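Local coordinates for protein induced by osmotic stress (Scheffersomyces stipitis CBS 6054, PDB 5GMO), which probably acts as an NADP-dependent reductase of the dihydroflavonol-4-reductase group, with cinnamyl-alcohol dehydrogenase activity, at residues T232-D237 with N263-G268; T270-V275 with D284-G289; N184-T189 with E253-R258. One frame throughout, in Å; residues are numbered along the deposited sequence.

Interaction 1. Residues T232-D237 with N263-G268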
ATOM      1  N   THR A 232      14.742 -10.398  -0.156  1.00 41.90           N
ATOM      2  CA  THR A 232      14.702 -10.289  -1.604  1.00 33.02           C
ATOM      3  C   THR A 232      13.249 -10.352  -2.060  1.00 26.21           C
ATOM      4  O   THR A 232      12.379 -10.859  -1.355  1.00 29.04           O
ATOM      5  CB  THR A 232      15.554 -11.398  -2.260  1.00 27.67           C
ATOM      6  OG1 THR A 232      15.206 -11.552  -3.644  1.00 26.80           O
ATOM      7  CG2 THR A 232      15.344 -12.708  -1.527  1.00 28.63           C
ATOM      8  N   GLY A 233      12.991  -9.810  -3.234  1.00 20.29           N
ATOM      9  CA  GLY A 233      11.653  -9.770  -3.768  1.00 18.88           C
ATOM     10  C   GLY A 233      11.607  -8.692  -4.811  1.00 17.90           C
ATOM     11  O   GLY A 233      12.643  -8.301  -5.348  1.00 19.09           O
ATOM     12  N   THR A 234      10.413  -8.208  -5.107  1.00 14.85           N
ATOM     13  CA  THR A 234      10.268  -7.178  -6.115  1.00 15.52           C
ATOM     14  C   THR A 234       9.863  -5.908  -5.411  1.00 14.90           C
ATOM     15  O   THR A 234       9.319  -5.955  -4.309  1.00 14.54           O
ATOM     16  CB  THR A 234       9.228  -7.567  -7.173  1.00 13.50           C
ATOM     17  OG1 THR A 234       7.965  -7.820  -6.535  1.00 18.87           O
ATOM     18  CG2 THR A 234       9.678  -8.812  -7.901  1.00 13.50           C
ATOM     19  N   PHE A 235      10.152  -4.775  -6.036  1.00 11.82           N
ATOM     20  CA  PHE A 235       9.852  -3.490  -5.438  1.00 11.20           C
ATOM     21  C   PHE A 235       8.896  -2.729  -6.357  1.00 11.44           C
ATOM     22  O   PHE A 235       8.743  -3.071  -7.526  1.00 10.76           O
ATOM     23  CB  PHE A 235      11.149  -2.679  -5.215  1.00 12.50           C
ATOM     24  CG  PHE A 235      11.323  -1.525  -6.190  1.00 10.97           C
ATOM     25  CD1 PHE A 235      11.865  -1.738  -7.449  1.00 11.62           C
ATOM     26  CD2 PHE A 235      10.932  -0.244  -5.841  1.00  8.40           C
ATOM     27  CE1 PHE A 235      12.010  -0.697  -8.345  1.00 10.33           C
ATOM     28  CE2 PHE A 235      11.056   0.787  -6.724  1.00 11.01           C
ATOM     29  CZ  PHE A 235      11.600   0.566  -7.985  1.00 11.74           C
ATOM     30  N   ILE A 236       8.266  -1.698  -5.804  1.00  9.73           N
ATOM     31  CA  ILE A 236       7.489  -0.731  -6.559  1.00 11.24           C
ATOM     32  C   ILE A 236       7.586   0.591  -5.804  1.00 10.57           C
ATOM     33  O   ILE A 236       7.587   0.605  -4.571  1.00 11.59           O
ATOM     34  CB  ILE A 236       5.997  -1.161  -6.681  1.00 10.63           C
ATOM     35  CG1 ILE A 236       5.246  -0.227  -7.637  1.00  9.76           C
ATOM     36  CG2 ILE A 236       5.328  -1.208  -5.308  1.00  8.72           C
ATOM     37  CD1 ILE A 236       5.595  -0.459  -9.103  1.00  9.02           C
ATOM     38  N   ASP A 237       7.676   1.697  -6.534  1.00 10.75           N
ATOM     39  CA  ASP A 237       7.780   3.020  -5.915  1.00 11.17           C
ATOM     40  C   ASP A 237       6.414   3.507  -5.484  1.00 10.86           C
ATOM     41  O   ASP A 237       5.454   3.420  -6.254  1.00 13.31           O
ATOM     42  CB  ASP A 237       8.420   4.035  -6.875  1.00 11.64           C
ATOM     43  CG  ASP A 237       8.644   5.402  -6.224  1.00 13.59           C
ATOM     44  OD1 ASP A 237       7.686   6.201  -6.137  1.00 13.55           O
ATOM     45  OD2 ASP A 237       9.782   5.678  -5.794  1.00 11.88           O
ATOM     46  N   ASN A 263       7.583  -3.961  -9.789  1.00 12.70           N
ATOM     47  CA  ASN A 263       8.607  -3.573 -10.761  1.00 11.68           C
ATOM     48  C   ASN A 263       9.728  -4.603 -10.802  1.00 13.04           C
ATOM     49  O   ASN A 263       9.484  -5.770 -11.100  1.00 16.06           O
ATOM     50  CB  ASN A 263       9.122  -2.154 -10.482  1.00 11.41           C
ATOM     51  CG  ASN A 263       9.843  -1.529 -11.681  1.00 15.38           C
ATOM     52  OD1 ASN A 263       9.941  -2.128 -12.757  1.00 12.87           O
ATOM     53  ND2 ASN A 263      10.352  -0.310 -11.490  1.00 12.30           N
ATOM     54  N   THR A 264      10.950  -4.190 -10.491  1.00 12.51           N
ATOM     55  CA  THR A 264      12.094  -5.072 -10.665  1.00 11.00           C
ATOM     56  C   THR A 264      12.515  -5.800  -9.373  1.00 13.87           C
ATOM     57  O   THR A 264      12.151  -5.405  -8.256  1.00 11.65           O
ATOM     58  CB  THR A 264      13.319  -4.295 -11.216  1.00 12.73           C
ATOM     59  OG1 THR A 264      13.622  -3.212 -10.333  1.00 10.62           O
ATOM     60  CG2 THR A 264      13.058  -3.757 -12.619  1.00 10.38           C
ATOM     61  N   ARG A 265      13.317  -6.846  -9.536  1.00 13.91           N
ATOM     62  CA  ARG A 265      13.775  -7.647  -8.407  1.00 15.62           C
ATOM     63  C   ARG A 265      15.016  -7.048  -7.709  1.00 14.77           C
ATOM     64  O   ARG A 265      15.833  -6.372  -8.338  1.00 15.52           O
ATOM     65  CB  ARG A 265      14.026  -9.087  -8.862  1.00 14.97           C
ATOM     66  CG  ARG A 265      13.896 -10.092  -7.756  1.00 21.46           C
ATOM     67  CD  ARG A 265      13.837 -11.521  -8.272  1.00 21.73           C
ATOM     68  NE  ARG A 265      12.479 -11.951  -8.587  1.00 20.31           N
ATOM     69  CZ  ARG A 265      11.601 -12.358  -7.679  1.00 17.32           C
ATOM     70  NH1 ARG A 265      10.388 -12.741  -8.057  1.00 18.60           N
ATOM     71  NH2 ARG A 265      11.935 -12.382  -6.398  1.00 18.13           N
ATOM     72  N   PHE A 266      15.142  -7.293  -6.406  1.00 15.37           N
ATOM     73  CA  PHE A 266      16.270  -6.800  -5.616  1.00 14.10           C
ATOM     74  C   PHE A 266      16.551  -7.750  -4.470  1.00 16.98           C
ATOM     75  O   PHE A 266      15.697  -8.552  -4.099  1.00 18.64           O
ATOM     76  CB  PHE A 266      15.942  -5.438  -5.007  1.00 11.88           C
ATOM     77  CG  PHE A 266      14.947  -5.514  -3.877  1.00 16.38           C
ATOM     78  CD1 PHE A 266      13.580  -5.544  -4.141  1.00 13.72           C
ATOM     79  CD2 PHE A 266      15.375  -5.584  -2.545  1.00 14.00           C
ATOM     80  CE1 PHE A 266      12.649  -5.633  -3.112  1.00 13.36           C
ATOM     81  CE2 PHE A 266      14.450  -5.682  -1.507  1.00 18.47           C
ATOM     82  CZ  PHE A 266      13.082  -5.696  -1.794  1.00 17.84           C
ATOM     83  N   ASN A 267      17.748  -7.638  -3.895  1.00 17.66           N
ATOM     84  CA  ASN A 267      18.043  -8.225  -2.589  1.00 16.50           C
ATOM     85  C   ASN A 267      18.829  -7.233  -1.739  1.00 17.33           C
ATOM     86  O   ASN A 267      18.926  -6.066  -2.099  1.00 15.98           O
ATOM     87  CB  ASN A 267      18.765  -9.579  -2.700  1.00 16.54           C
ATOM     88  CG  ASN A 267      20.141  -9.484  -3.368  1.00 16.06           C
ATOM     89  OD1 ASN A 267      20.766  -8.412  -3.438  1.00 17.93           O
ATOM     90  ND2 ASN A 267      20.622 -10.619  -3.852  1.00 12.79           N
ATOM     91  N   GLY A 268      19.402  -7.695  -0.628  1.00 22.11           N
ATOM     92  CA  GLY A 268      20.205  -6.830   0.227  1.00 21.07           C
ATOM     93  C   GLY A 268      21.420  -6.217  -0.456  1.00 19.36           C
ATOM     94  O   GLY A 268      21.755  -5.052  -0.216  1.00 19.03           O
TER
HETATM   95  O   HOH W   1       8.572   1.763  -9.327  1.00 10.78           O
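G233 and F266 face each other as an antiparallel hydrogen-bonded pair: F266 N reaches G233 O at 2.9 Å and G233 N reaches F266 O at 3.1 Å. F266 O takes a second donor, the hydroxyl of T232, whose OG1 lies 3.1 Å from F266 O and tilted 30° out of the carbonyl plane. Threonine suits this place because its chi1 of 163° sets OG1 opposite the backbone N and within reach of that oxygen. Beyond the non-hydrogen-bonded pair of T234 and R265 the bonding resumes, with F235 N bound to T264 O at 3.1 Å and N263 N to F235 O at 2.7 Å. Side-chain ends are satisfied close by: T234 OG1 by S262 OG, and N267 OD1 by T270 N, as expected of an asparagine N-cap. D237 OD1 forms a salt bridge with R239 and OD2 a bond with S321 OG, D237 N donates to a water, and R265 NH2 bonds weakly to L135 O.

G233 adopts backbone angles that would press a CB against the preceding carbonyl O, so glycine fits, and the F266 ring lies with one face over G233 N. The T234 CG2 methyl lies over one face of the R265 guanidinium, displaced toward its rim, 4.0 Å from R265 NH1. The F235 ring runs alongside the N263 amide, their planes 35° apart, and meets T264 OG1 at its edge.

Strand 232-237 is the middle strand of a small mixed sheet: 265-267 pairs antiparallel on one side, while I236 makes backbone hydrogen bonds to Y194 and F196 of strand 194-196, which includes the NADP-binding I195. Edge-to-face packing joins F266 to F196, and F235 to F318 of helix 318-330; helix 238-250 follows D237 and helix 268-278 follows N267.

Interaction 2. Residues T270-V275 with D284-G289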
ATOM      1  N   THR A 270      21.667  -5.590  -3.689  1.00 17.29           N
ATOM      2  CA  THR A 270      21.146  -4.591  -4.613  1.00 17.94           C
ATOM      3  C   THR A 270      20.968  -3.263  -3.890  1.00 18.17           C
ATOM      4  O   THR A 270      21.361  -2.210  -4.392  1.00 15.20           O
ATOM      5  CB  THR A 270      19.818  -5.044  -5.223  1.00 13.03           C
ATOM      6  OG1 THR A 270      19.960  -6.395  -5.662  1.00 12.80           O
ATOM      7  CG2 THR A 270      19.436  -4.166  -6.410  1.00 13.46           C
ATOM      8  N   LEU A 271      20.420  -3.326  -2.682  1.00 17.96           N
ATOM      9  CA  LEU A 271      20.185  -2.117  -1.913  1.00 16.85           C
ATOM     10  C   LEU A 271      21.496  -1.471  -1.455  1.00 18.84           C
ATOM     11  O   LEU A 271      21.686  -0.268  -1.632  1.00 15.67           O
ATOM     12  CB  LEU A 271      19.272  -2.409  -0.723  1.00 19.27           C
ATOM     13  CG  LEU A 271      18.908  -1.187   0.114  1.00 26.15           C
ATOM     14  CD1 LEU A 271      18.344  -0.108  -0.788  1.00 23.84           C
ATOM     15  CD2 LEU A 271      17.890  -1.560   1.176  1.00 34.11           C
ATOM     16  N   LEU A 272      22.391  -2.279  -0.884  1.00 18.89           N
ATOM     17  CA  LEU A 272      23.696  -1.805  -0.428  1.00 18.00           C
ATOM     18  C   LEU A 272      24.477  -1.103  -1.523  1.00 20.22           C
ATOM     19  O   LEU A 272      25.018  -0.005  -1.312  1.00 19.16           O
ATOM     20  CB  LEU A 272      24.540  -2.967   0.096  1.00 19.84           C
ATOM     21  CG  LEU A 272      24.589  -3.122   1.616  1.00 32.05           C
ATOM     22  CD1 LEU A 272      25.607  -4.192   2.011  1.00 31.59           C
ATOM     23  CD2 LEU A 272      24.914  -1.786   2.264  1.00 29.52           C
ATOM     24  N   ASP A 273      24.536  -1.739  -2.691  1.00 16.00           N
ATOM     25  CA  ASP A 273      25.328  -1.201  -3.790  1.00 17.31           C
ATOM     26  C   ASP A 273      24.853   0.189  -4.145  1.00 17.37           C
ATOM     27  O   ASP A 273      25.658   1.099  -4.350  1.00 20.56           O
ATOM     28  CB  ASP A 273      25.276  -2.117  -5.003  1.00 14.56           C
ATOM     29  CG  ASP A 273      25.915  -3.465  -4.736  1.00 17.07           C
ATOM     30  OD1 ASP A 273      26.653  -3.599  -3.726  1.00 15.88           O
ATOM     31  OD2 ASP A 273      25.672  -4.398  -5.535  1.00 21.36           O
ATOM     32  N   VAL A 274      23.537   0.360  -4.169  1.00 18.17           N
ATOM     33  CA  VAL A 274      22.946   1.659  -4.463  1.00 19.67           C
ATOM     34  C   VAL A 274      23.221   2.691  -3.371  1.00 18.11           C
ATOM     35  O   VAL A 274      23.554   3.853  -3.654  1.00 19.51           O
ATOM     36  CB  VAL A 274      21.420   1.542  -4.699  1.00 15.91           C
ATOM     37  CG1 VAL A 274      20.732   2.905  -4.520  1.00 15.32           C
ATOM     38  CG2 VAL A 274      21.158   0.973  -6.090  1.00 15.95           C
ATOM     39  N   VAL A 275      23.076   2.279  -2.121  1.00 17.33           N
ATOM     40  CA  VAL A 275      23.238   3.227  -1.024  1.00 20.46           C
ATOM     41  C   VAL A 275      24.690   3.676  -0.968  1.00 18.21           C
ATOM     42  O   VAL A 275      24.971   4.870  -0.883  1.00 17.78           O
ATOM     43  CB  VAL A 275      22.760   2.644   0.329  1.00 19.24           C
ATOM     44  CG1 VAL A 275      23.155   3.546   1.481  1.00 16.34           C
ATOM     45  CG2 VAL A 275      21.253   2.467   0.304  1.00 20.68           C
ATOM     46  N   ASP A 284      31.372   3.996   5.280  1.00 43.66           N
ATOM     47  CA  ASP A 284      32.340   3.505   6.268  1.00 44.98           C
ATOM     48  C   ASP A 284      31.660   2.782   7.421  1.00 45.96           C
ATOM     49  O   ASP A 284      32.264   1.937   8.078  1.00 50.55           O
ATOM     50  CB  ASP A 284      33.243   4.625   6.795  1.00 43.74           C
ATOM     51  CG  ASP A 284      32.461   5.842   7.263  1.00 53.63           C
ATOM     52  OD1 ASP A 284      31.265   5.702   7.606  1.00 54.18           O
ATOM     53  OD2 ASP A 284      33.048   6.947   7.278  1.00 57.75           O
ATOM     54  N   LYS A 285      30.398   3.116   7.663  1.00 48.41           N
ATOM     55  CA  LYS A 285      29.615   2.429   8.680  1.00 46.76           C
ATOM     56  C   LYS A 285      28.658   1.414   8.058  1.00 47.22           C
ATOM     57  O   LYS A 285      27.707   0.978   8.709  1.00 49.63           O
ATOM     58  CB  LYS A 285      28.844   3.423   9.546  1.00 52.68           C
ATOM     59  CG  LYS A 285      29.668   4.050  10.662  1.00 58.45           C
ATOM     60  CD  LYS A 285      28.783   4.855  11.616  1.00 62.23           C
ATOM     61  CE  LYS A 285      27.702   3.983  12.252  1.00 58.08           C
ATOM     62  NZ  LYS A 285      26.671   4.793  12.967  1.00 61.84           N
ATOM     63  N   LEU A 286      28.910   1.047   6.800  1.00 46.55           N
ATOM     64  CA  LEU A 286      28.136   0.002   6.118  1.00 38.53           C
ATOM     65  C   LEU A 286      29.032  -1.132   5.630  1.00 32.83           C
ATOM     66  O   LEU A 286      30.198  -0.912   5.311  1.00 37.85           O
ATOM     67  CB  LEU A 286      27.367   0.577   4.928  1.00 36.12           C
ATOM     68  CG  LEU A 286      26.190   1.520   5.182  1.00 38.46           C
ATOM     69  CD1 LEU A 286      25.623   2.001   3.854  1.00 30.47           C
ATOM     70  CD2 LEU A 286      25.112   0.840   6.012  1.00 39.96           C
ATOM     71  N   PRO A 287      28.490  -2.353   5.571  1.00 29.15           N
ATOM     72  CA  PRO A 287      29.244  -3.464   4.985  1.00 33.12           C
ATOM     73  C   PRO A 287      29.327  -3.368   3.455  1.00 30.81           C
ATOM     74  O   PRO A 287      28.529  -2.688   2.818  1.00 29.18           O
ATOM     75  CB  PRO A 287      28.420  -4.685   5.386  1.00 31.65           C
ATOM     76  CG  PRO A 287      27.041  -4.162   5.535  1.00 34.58           C
ATOM     77  CD  PRO A 287      27.191  -2.791   6.104  1.00 29.79           C
ATOM     78  N   VAL A 288      30.290  -4.067   2.874  1.00 30.33           N
ATOM     79  CA  VAL A 288      30.490  -4.018   1.435  1.00 27.08           C
ATOM     80  C   VAL A 288      29.748  -5.154   0.739  1.00 25.34           C
ATOM     81  O   VAL A 288      29.092  -4.941  -0.286  1.00 19.73           O
ATOM     82  CB  VAL A 288      31.994  -4.049   1.089  1.00 22.81           C
ATOM     83  CG1 VAL A 288      32.217  -4.063  -0.418  1.00 22.95           C
ATOM     84  CG2 VAL A 288      32.669  -2.853   1.708  1.00 25.51           C
ATOM     85  N   GLY A 289      29.828  -6.348   1.323  1.00 22.78           N
ATOM     86  CA  GLY A 289      29.285  -7.542   0.710  1.00 20.46           C
ATOM     87  C   GLY A 289      30.073  -7.898  -0.542  1.00 21.79           C
ATOM     88  O   GLY A 289      31.282  -7.713  -0.591  1.00 19.25           O
TER
HETATM   89  O   HOH W   2      28.217  -2.412  -2.140  1.00 23.67           O
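L272 extends from its helix onto P287, crossing the proline ring at about a right angle with CD1 3.8 Å from P287 CG. The same methyl lies 3.4 Å from P287 O, so the leucine end leans on both the ring and the carbonyl of one residue. Its other branch is directed to L286: the two leucines overlap with their side chains running in opposing senses, and L272 CD2 ends 4.2 Å from L286 CD1. A forked leucine suits this place, giving one methyl to each neighbour, and the proline ring offers it a rigid apolar surface. The L286 methyl is shared, for V275 CG1 comes to 3.8 Å from L286 CD1, with the two side chains again nearly perpendicular. With chi1 at 170°, V275 holds CG1 opposite its backbone N, and this is the branch that meets the leucine. L272 and V275, about one helical turn apart, face the loop together.

Helix 214-220 adds V219 against L272 and L220 against V275, while L222 packs on P287, making a common apolar core.

On the flank of the helix, a water bridges D273 OD1 and V288 O. Q269 NE2 donates to both oxygens as well, and H292 N binds D273 OD2. Direct contact between the segments is therefore van der Waals packing, mostly aliphatic, with one methyl against a carbonyl oxygen, whereas the polar link is indirect and runs mainly through Q269.

Interaction 3. Residues N184-T189 with E253-R258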
ATOM      1  N   ASN A 184     -23.894   0.079  -6.140  1.00 20.78           N
ATOM      2  CA  ASN A 184     -23.845   1.023  -7.249  1.00 22.48           C
ATOM      3  C   ASN A 184     -22.434   1.333  -7.718  1.00 20.20           C
ATOM      4  O   ASN A 184     -22.273   1.961  -8.748  1.00 16.16           O
ATOM      5  CB  ASN A 184     -24.486   2.364  -6.883  1.00 24.40           C
ATOM      6  CG  ASN A 184     -25.930   2.239  -6.454  1.00 22.02           C
ATOM      7  OD1 ASN A 184     -26.564   1.201  -6.624  1.00 25.81           O
ATOM      8  ND2 ASN A 184     -26.459   3.317  -5.887  1.00 24.22           N
ATOM      9  N   PHE A 185     -21.418   0.945  -6.946  1.00 22.18           N
ATOM     10  CA  PHE A 185     -20.040   1.282  -7.310  1.00 18.99           C
ATOM     11  C   PHE A 185     -19.339   0.143  -8.033  1.00 17.92           C
ATOM     12  O   PHE A 185     -19.657  -1.023  -7.824  1.00 16.92           O
ATOM     13  CB  PHE A 185     -19.208   1.731  -6.092  1.00 18.24           C
ATOM     14  CG  PHE A 185     -19.085   0.692  -4.997  1.00 16.60           C
ATOM     15  CD1 PHE A 185     -18.252  -0.411  -5.141  1.00 15.27           C
ATOM     16  CD2 PHE A 185     -19.785   0.840  -3.799  1.00 19.50           C
ATOM     17  CE1 PHE A 185     -18.144  -1.364  -4.122  1.00 16.95           C
ATOM     18  CE2 PHE A 185     -19.669  -0.100  -2.773  1.00 18.32           C
ATOM     19  CZ  PHE A 185     -18.854  -1.198  -2.930  1.00 15.15           C
ATOM     20  N   ALA A 186     -18.392   0.499  -8.893  1.00 19.19           N
ATOM     21  CA  ALA A 186     -17.456  -0.464  -9.447  1.00 18.37           C
ATOM     22  C   ALA A 186     -16.253  -0.565  -8.505  1.00 17.97           C
ATOM     23  O   ALA A 186     -15.712   0.455  -8.066  1.00 17.04           O
ATOM     24  CB  ALA A 186     -17.012  -0.034 -10.820  1.00 13.98           C
ATOM     25  N   LEU A 187     -15.857  -1.793  -8.187  1.00 14.26           N
ATOM     26  CA  LEU A 187     -14.694  -2.042  -7.345  1.00 11.63           C
ATOM     27  C   LEU A 187     -13.481  -2.337  -8.198  1.00 14.20           C
ATOM     28  O   LEU A 187     -13.594  -2.986  -9.240  1.00 16.21           O
ATOM     29  CB  LEU A 187     -14.941  -3.238  -6.430  1.00 14.53           C
ATOM     30  CG  LEU A 187     -13.769  -3.671  -5.537  1.00 15.89           C
ATOM     31  CD1 LEU A 187     -13.487  -2.614  -4.506  1.00 12.20           C
ATOM     32  CD2 LEU A 187     -14.026  -5.018  -4.865  1.00 16.26           C
ATOM     33  N   SER A 188     -12.329  -1.833  -7.765  1.00 14.02           N
ATOM     34  CA  SER A 188     -11.043  -2.322  -8.240  1.00 12.51           C
ATOM     35  C   SER A 188     -10.010  -2.387  -7.094  1.00 13.56           C
ATOM     36  O   SER A 188     -10.189  -1.771  -6.042  1.00 12.94           O
ATOM     37  CB  SER A 188     -10.539  -1.494  -9.419  1.00 14.07           C
ATOM     38  OG  SER A 188     -10.678  -0.118  -9.177  1.00 17.85           O
ATOM     39  N   THR A 189      -8.946  -3.152  -7.291  1.00 10.56           N
ATOM     40  CA  THR A 189      -7.932  -3.287  -6.258  1.00 12.63           C
ATOM     41  C   THR A 189      -6.559  -2.935  -6.791  1.00 11.25           C
ATOM     42  O   THR A 189      -6.307  -3.059  -7.983  1.00  9.77           O
ATOM     43  CB  THR A 189      -7.870  -4.716  -5.677  1.00 12.70           C
ATOM     44  OG1 THR A 189      -7.593  -5.644  -6.733  1.00 14.75           O
ATOM     45  CG2 THR A 189      -9.197  -5.103  -4.982  1.00 13.52           C
ATOM     46  N   GLU A 253     -11.385   1.124 -18.034  1.00 15.93           N
ATOM     47  CA  GLU A 253     -10.734  -0.175 -18.166  1.00 15.30           C
ATOM     48  C   GLU A 253     -10.410  -0.789 -16.814  1.00 16.60           C
ATOM     49  O   GLU A 253     -10.236  -2.001 -16.716  1.00 18.33           O
ATOM     50  CB  GLU A 253      -9.429  -0.066 -18.961  1.00 16.21           C
ATOM     51  CG  GLU A 253      -9.511   0.708 -20.258  1.00 28.87           C
ATOM     52  CD  GLU A 253      -9.303   2.212 -20.077  1.00 28.68           C
ATOM     53  OE1 GLU A 253     -10.123   2.869 -19.397  1.00 22.88           O
ATOM     54  OE2 GLU A 253      -8.308   2.737 -20.619  1.00 42.19           O
ATOM     55  N   ALA A 254     -10.309   0.043 -15.777  1.00 16.53           N
ATOM     56  CA  ALA A 254      -9.918  -0.439 -14.447  1.00 15.06           C
ATOM     57  C   ALA A 254     -11.084  -1.028 -13.646  1.00 15.89           C
ATOM     58  O   ALA A 254     -10.878  -1.621 -12.587  1.00 16.48           O
ATOM     59  CB  ALA A 254      -9.222   0.672 -13.652  1.00 10.74           C
ATOM     60  N   LYS A 255     -12.303  -0.874 -14.151  1.00 18.00           N
ATOM     61  CA  LYS A 255     -13.483  -1.377 -13.444  1.00 14.79           C
ATOM     62  C   LYS A 255     -13.481  -2.896 -13.320  1.00 16.32           C
ATOM     63  O   LYS A 255     -13.362  -3.606 -14.318  1.00 15.69           O
ATOM     64  CB  LYS A 255     -14.762  -0.909 -14.135  1.00 15.41           C
ATOM     65  CG  LYS A 255     -15.140   0.507 -13.768  1.00 17.32           C
ATOM     66  CD  LYS A 255     -16.496   0.878 -14.287  1.00 17.48           C
ATOM     67  CE  LYS A 255     -16.473   0.939 -15.789  1.00 21.60           C
ATOM     68  NZ  LYS A 255     -17.709   1.594 -16.311  1.00 29.72           N
ATOM     69  N   GLY A 256     -13.601  -3.382 -12.085  1.00 17.60           N
ATOM     70  CA  GLY A 256     -13.623  -4.808 -11.811  1.00 13.68           C
ATOM     71  C   GLY A 256     -12.273  -5.487 -11.964  1.00 17.46           C
ATOM     72  O   GLY A 256     -12.198  -6.708 -12.048  1.00 20.00           O
ATOM     73  N   GLU A 257     -11.200  -4.700 -11.983  1.00 14.23           N
ATOM     74  CA  GLU A 257      -9.864  -5.241 -12.188  1.00 13.40           C
ATOM     75  C   GLU A 257      -9.030  -5.338 -10.905  1.00 16.08           C
ATOM     76  O   GLU A 257      -9.231  -4.597  -9.934  1.00 13.46           O
ATOM     77  CB  GLU A 257      -9.100  -4.396 -13.222  1.00 13.29           C
ATOM     78  CG  GLU A 257      -9.834  -4.161 -14.541  1.00 12.68           C
ATOM     79  CD  GLU A 257      -9.647  -5.291 -15.554  1.00 16.36           C
ATOM     80  OE1 GLU A 257      -9.275  -6.419 -15.154  1.00 15.06           O
ATOM     81  OE2 GLU A 257      -9.877  -5.048 -16.757  1.00 13.96           O
ATOM     82  N   ARG A 258      -8.074  -6.255 -10.912  1.00 13.91           N
ATOM     83  CA  ARG A 258      -7.018  -6.237  -9.913  1.00 13.20           C
ATOM     84  C   ARG A 258      -5.772  -5.749 -10.618  1.00 14.70           C
ATOM     85  O   ARG A 258      -5.483  -6.195 -11.725  1.00 15.45           O
ATOM     86  CB  ARG A 258      -6.781  -7.629  -9.341  1.00 11.36           C
ATOM     87  CG  ARG A 258      -7.972  -8.213  -8.616  1.00 10.49           C
ATOM     88  CD  ARG A 258      -7.711  -9.668  -8.273  1.00 11.39           C
ATOM     89  NE  ARG A 258      -6.982  -9.874  -7.022  1.00 10.26           N
ATOM     90  CZ  ARG A 258      -6.133 -10.881  -6.822  1.00 13.97           C
ATOM     91  NH1 ARG A 258      -5.883 -11.739  -7.810  1.00 12.09           N
ATOM     92  NH2 ARG A 258      -5.540 -11.040  -5.646  1.00  9.45           N
TER
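T189 N donates to E257 O at 3.0 Å, a nearly straight bond with 163° at the hydrogen. One step back, G256 N reaches L187 O at 2.9 Å with a more bent angle of 133°. Between these two bonds S188 turns its CB to the incoming chain, 3.2 Å from A254 O, and at the outer end A186 CB packs against the aliphatic part of K255, 3.5 Å from K255 CG. An alanine is small enough to let the lysine chain lie this close. The T189 and R258 side chains extend alongside each other in the same sense from one face of the sheet, with T189 OG1 3.2 Å from R258 CG.

The approach of 253-258 is set by a type II beta turn from A254 to E257, closed by E257 N to A254 O at 3.2 Å; G256, at its third position, has the positive phi that glycine tolerates readily. From there the chain enters strand 258-261, the outermost strand of the seven-stranded parallel sheet, and R258 pairs in parallel with T189 of strand 186-192. This is one edge of the Rossmann-fold sheet characteristic of the epimerase/dehydratase family.

The next shell fixes the polar side chains. S188 OG bonds to A248 O, the last turn of helix 238-250, and T189 OG1 to N191 OD1. R258 forms a salt bridge through NE with E171 of helix 159-181, gives NH1 to the carbonyls of E144 and S146, and makes a cation-pi contact with W147.

Overall arrangement
Interactions 1 and 3 lie in different sheets, their centres 27 Å apart: interaction 3 joins the last two strands of the seven-stranded parallel sheet, and interaction 1 the last two of the small mixed sheet. Their segments alternate in sequence, and the chain passes three times between the sheets: from 186-192 to 194-196, back by way of helix 238-250 to 258-261, and out again to 265-267. Interaction 2 follows in series, beginning just after strand 265-267 in helix 268-278; its centre is 16 Å from that of interaction 1 and 41 Å from that of interaction 3, across the chain's centre. The crossing segments thus tie the Rossmann sheet to the small mixed sheet, where I236 of interaction 1 lies next to the NADP-binding I195.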